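Local atomic coordinates of toxin PAU_02230 (PDB entry 6HV6), a protein that is a bacterial toxin of Photorhabdus asymbiotica, known as PaTox, whose modelled part joins a helical region to a domain built round an antiparallel beta-sheet. Residues A[109-122]-A[143-155]. The protein carries 1 engineered substitution. Sequence-based numbering, arbitrary orientation.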
# COMPACT_ATOMS: atom_id res chain seq x y z
N ALA A 109 3.78 -30.00 5.02
CA ALA A 109 5.20 -30.21 4.72
C ALA A 109 5.82 -28.96 4.11
O ALA A 109 6.95 -28.59 4.46
CB ALA A 109 5.35 -31.40 3.77
N TYR A 110 5.12 -28.32 3.18
CA TYR A 110 5.64 -27.09 2.59
C TYR A 110 5.91 -26.04 3.66
O TYR A 110 6.99 -25.44 3.71
CB TYR A 110 4.64 -26.58 1.55
CG TYR A 110 5.02 -25.34 0.77
CD1 TYR A 110 4.71 -24.07 1.26
CD2 TYR A 110 5.62 -25.43 -0.49
CE1 TYR A 110 5.02 -22.93 0.54
CE2 TYR A 110 5.94 -24.31 -1.22
CZ TYR A 110 5.63 -23.05 -0.70
OH TYR A 110 5.94 -21.92 -1.44
N LYS A 111 4.94 -25.83 4.55
CA LYS A 111 5.11 -24.83 5.60
C LYS A 111 6.27 -25.19 6.52
O LYS A 111 7.04 -24.32 6.93
CB LYS A 111 3.81 -24.70 6.39
CG LYS A 111 3.79 -23.60 7.41
CD LYS A 111 2.39 -23.50 8.03
CE LYS A 111 2.32 -22.32 8.97
NZ LYS A 111 2.88 -21.07 8.39
N THR A 112 6.39 -26.47 6.86
CA THR A 112 7.51 -26.90 7.69
C THR A 112 8.85 -26.59 7.02
O THR A 112 9.76 -26.03 7.66
CB THR A 112 7.38 -28.40 7.97
OG1 THR A 112 6.17 -28.64 8.71
CG2 THR A 112 8.57 -28.89 8.79
N GLY A 113 8.98 -26.91 5.74
CA GLY A 113 10.21 -26.56 5.03
C GLY A 113 10.43 -25.06 4.95
O GLY A 113 11.55 -24.57 5.15
N LYS A 114 9.37 -24.30 4.68
CA LYS A 114 9.53 -22.86 4.54
C LYS A 114 10.01 -22.22 5.85
O LYS A 114 10.79 -21.27 5.82
CB LYS A 114 8.22 -22.24 4.09
CG LYS A 114 8.31 -20.77 3.72
CD LYS A 114 7.01 -20.31 3.07
CE LYS A 114 7.03 -18.83 2.77
NZ LYS A 114 5.72 -18.41 2.20
N GLU A 115 9.58 -22.74 6.99
CA GLU A 115 10.03 -22.17 8.26
C GLU A 115 11.39 -22.71 8.69
O GLU A 115 12.03 -22.11 9.55
CB GLU A 115 9.00 -22.44 9.34
CG GLU A 115 7.70 -21.72 9.09
CD GLU A 115 6.69 -21.95 10.18
OE1 GLU A 115 7.09 -22.23 11.33
OE2 GLU A 115 5.48 -21.84 9.87
N ASP A 116 11.81 -23.83 8.14
CA ASP A 116 13.10 -24.42 8.46
C ASP A 116 14.01 -24.39 7.25
O ASP A 116 14.70 -25.36 6.93
CB ASP A 116 12.94 -25.85 8.97
CG ASP A 116 14.11 -26.30 9.81
OD1 ASP A 116 14.85 -25.42 10.31
OD2 ASP A 116 14.29 -27.51 9.93
N TYR A 117 14.01 -23.25 6.55
CA TYR A 117 14.63 -23.18 5.24
C TYR A 117 16.15 -23.15 5.32
O TYR A 117 16.80 -23.26 4.28
CB TYR A 117 14.14 -21.95 4.47
CG TYR A 117 14.53 -20.63 5.08
CD1 TYR A 117 13.73 -20.02 6.05
CD2 TYR A 117 15.67 -19.96 4.66
CE1 TYR A 117 14.07 -18.81 6.59
CE2 TYR A 117 16.03 -18.74 5.21
CZ TYR A 117 15.21 -18.18 6.18
OH TYR A 117 15.54 -16.97 6.74
N ASN A 118 16.73 -23.01 6.51
CA ASN A 118 18.17 -23.17 6.65
C ASN A 118 18.55 -24.51 7.25
O ASN A 118 19.69 -24.67 7.70
CB ASN A 118 18.74 -22.02 7.47
CG ASN A 118 18.87 -20.75 6.65
OD1 ASN A 118 19.22 -20.79 5.47
ND2 ASN A 118 18.54 -19.63 7.26
N ALA A 119 17.64 -25.47 7.25
CA ALA A 119 18.00 -26.84 7.61
C ALA A 119 19.19 -27.28 6.77
O ALA A 119 19.15 -27.17 5.54
CB ALA A 119 16.83 -27.79 7.39
N PRO A 120 20.28 -27.74 7.39
CA PRO A 120 21.50 -28.03 6.62
C PRO A 120 21.33 -29.08 5.55
O PRO A 120 22.10 -29.10 4.58
CB PRO A 120 22.49 -28.49 7.70
CG PRO A 120 22.04 -27.75 8.92
CD PRO A 120 20.54 -27.75 8.84
N GLN A 121 20.36 -29.98 5.69
CA GLN A 121 20.22 -30.94 4.61
C GLN A 121 19.78 -30.29 3.30
O GLN A 121 19.68 -30.98 2.29
CB GLN A 121 19.25 -32.06 5.01
CG GLN A 121 17.89 -31.60 5.47
CD GLN A 121 17.79 -31.44 6.98
OE1 GLN A 121 18.55 -30.70 7.60
NE2 GLN A 121 16.82 -32.13 7.57
N TYR A 122 19.53 -28.98 3.27
CA TYR A 122 19.25 -28.29 2.02
C TYR A 122 20.35 -27.32 1.62
O TYR A 122 20.13 -26.48 0.74
CB TYR A 122 17.91 -27.57 2.12
CG TYR A 122 16.82 -28.56 2.44
CD1 TYR A 122 16.21 -29.28 1.42
CD2 TYR A 122 16.46 -28.82 3.74
CE1 TYR A 122 15.23 -30.20 1.70
CE2 TYR A 122 15.46 -29.75 4.03
CZ TYR A 122 14.86 -30.44 3.00
OH TYR A 122 13.88 -31.37 3.25
N ASP A 143 9.94 -32.24 -3.75
CA ASP A 143 8.74 -32.54 -2.99
C ASP A 143 8.25 -31.31 -2.24
O ASP A 143 8.85 -30.23 -2.30
CB ASP A 143 8.98 -33.72 -2.03
CG ASP A 143 10.06 -33.44 -0.98
OD1 ASP A 143 10.48 -32.28 -0.77
OD2 ASP A 143 10.50 -34.42 -0.34
N ALA A 144 7.13 -31.47 -1.53
CA ALA A 144 6.49 -30.34 -0.85
C ALA A 144 7.45 -29.67 0.12
O ALA A 144 7.54 -28.44 0.16
CB ALA A 144 5.23 -30.82 -0.13
N THR A 145 8.17 -30.46 0.91
CA THR A 145 9.09 -29.88 1.89
C THR A 145 10.14 -29.04 1.19
O THR A 145 10.42 -27.91 1.59
CB THR A 145 9.74 -31.00 2.71
OG1 THR A 145 8.71 -31.77 3.34
CG2 THR A 145 10.67 -30.42 3.78
N THR A 146 10.71 -29.58 0.11
CA THR A 146 11.82 -28.93 -0.57
C THR A 146 11.37 -27.64 -1.22
O THR A 146 12.07 -26.63 -1.16
CB THR A 146 12.41 -29.91 -1.59
OG1 THR A 146 12.80 -31.10 -0.90
CG2 THR A 146 13.62 -29.35 -2.29
N LYS A 147 10.18 -27.65 -1.83
CA LYS A 147 9.61 -26.41 -2.35
C LYS A 147 9.46 -25.37 -1.25
O LYS A 147 9.80 -24.20 -1.44
CB LYS A 147 8.27 -26.70 -3.03
CG LYS A 147 8.34 -27.54 -4.33
CD LYS A 147 7.00 -27.46 -5.07
CE LYS A 147 6.77 -28.63 -6.05
NZ LYS A 147 7.84 -28.77 -7.09
N GLY A 148 8.95 -25.77 -0.07
CA GLY A 148 8.84 -24.81 1.03
C GLY A 148 10.19 -24.22 1.42
O GLY A 148 10.33 -23.01 1.57
N VAL A 149 11.20 -25.08 1.56
CA VAL A 149 12.56 -24.63 1.84
C VAL A 149 13.01 -23.61 0.79
O VAL A 149 13.57 -22.56 1.12
CB VAL A 149 13.53 -25.83 1.89
CG1 VAL A 149 14.98 -25.35 1.82
CG2 VAL A 149 13.30 -26.66 3.16
N LEU A 150 12.77 -23.92 -0.49
CA LEU A 150 13.19 -23.03 -1.57
C LEU A 150 12.47 -21.70 -1.48
O LEU A 150 13.09 -20.64 -1.65
CB LEU A 150 12.93 -23.68 -2.93
CG LEU A 150 13.92 -24.78 -3.31
CD1 LEU A 150 13.38 -25.67 -4.44
CD2 LEU A 150 15.28 -24.16 -3.70
N ALA A 151 11.17 -21.73 -1.21
CA ALA A 151 10.44 -20.49 -0.97
C ALA A 151 11.05 -19.71 0.19
O ALA A 151 11.19 -18.49 0.12
CB ALA A 151 8.97 -20.79 -0.70
N GLY A 152 11.43 -20.41 1.26
CA GLY A 152 12.09 -19.74 2.37
C GLY A 152 13.38 -19.08 1.94
O GLY A 152 13.63 -17.91 2.26
N LYS A 153 14.22 -19.81 1.20
CA LYS A 153 15.52 -19.27 0.79
C LYS A 153 15.38 -18.13 -0.21
O LYS A 153 16.26 -17.25 -0.26
CB LYS A 153 16.38 -20.40 0.18
CG LYS A 153 16.88 -21.43 1.22
CD LYS A 153 17.79 -22.51 0.56
CE LYS A 153 18.29 -23.50 1.61
NZ LYS A 153 19.16 -22.88 2.66
N MET A 154 14.32 -18.12 -1.01
CA MET A 154 14.06 -17.08 -2.00
C MET A 154 13.28 -15.89 -1.45
O MET A 154 13.05 -14.93 -2.19
CB MET A 154 13.29 -17.65 -3.18
CG MET A 154 14.15 -18.56 -4.09
SD MET A 154 13.18 -19.07 -5.51
CE MET A 154 12.28 -20.47 -4.89
N ASN A 155 12.86 -15.94 -0.18
CA ASN A 155 11.86 -14.98 0.29
C ASN A 155 12.33 -13.53 0.16
O ASN A 155 11.55 -12.65 -0.22
CB ASN A 155 11.48 -15.29 1.74
CG ASN A 155 10.25 -14.52 2.17
OD1 ASN A 155 9.17 -14.69 1.60
ND2 ASN A 155 10.40 -13.67 3.16
O HOH W 1 19.18 -19.51 3.14
O HOH W 2 20.15 -25.03 4.11
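Tyr-110 lays one face of its ring over the backbone of Gly-148, whose CA sits 3.7 Å from the ring centroid in a CH-pi contact. With CG anti to the backbone N (chi1 -178°), the ring enters a hole bounded by Ala-144, Lys-147, Gly-148 and Ala-151, a knob-into-hole fit. Its hydroxyl touches Ala-151 CB and shares a hydrogen bond with the hydroxyl of Tyr-137, while Tyr-93 of helix 80-93 stacks with the ring.

Gly-148 and Gly-152 form a GxxxG motif, with Ala-144 one turn before, and Ala-109 and Gly-113 face it with the same four-residue spacing. Helices 101-115 and 144-176 run in broadly the same direction here, their local axes 37° apart and only 6.3 Å at closest approach. Gly-113 and Gly-148 bring backbone against backbone, and CA-H...O contacts pass both ways: Gly-148 CA lies 3.3 Å from Tyr-110 O, and Lys-114 CA reaches Gly-148 O in return. Beyond the helix end, where Asp-116 leaves helical geometry, Tyr-117 spreads its ring over the backbone of Gly-152.

Past the turn 116-119, Tyr-122 lays its ring over Val-149. Val-149 CG2 stands almost over the centre of the Tyr-122 ring, 3.8 Å from the centroid, and Val-149 CG1 packs on Tyr-122 CB at 3.7 Å. The phenol oxygen meets Thr-145 CG2, and Thr-146 OG1 lies at the ring edge.

Lys-153 runs out extended and then bends at its last torsion (chi4 -63°), carrying NZ to Tyr-117 O at 2.9 Å, in the carbonyl plane. Asn-126 OD1, further along the chain, also accepts from this ammonium. The contact thus divides its chemistry: glycines without CB atoms let the helices close up and tyrosine rings cover their backbone, whereas Lys-153 ties the turn to the second helix, directly at Tyr-117 O and through water at Ala-119 O.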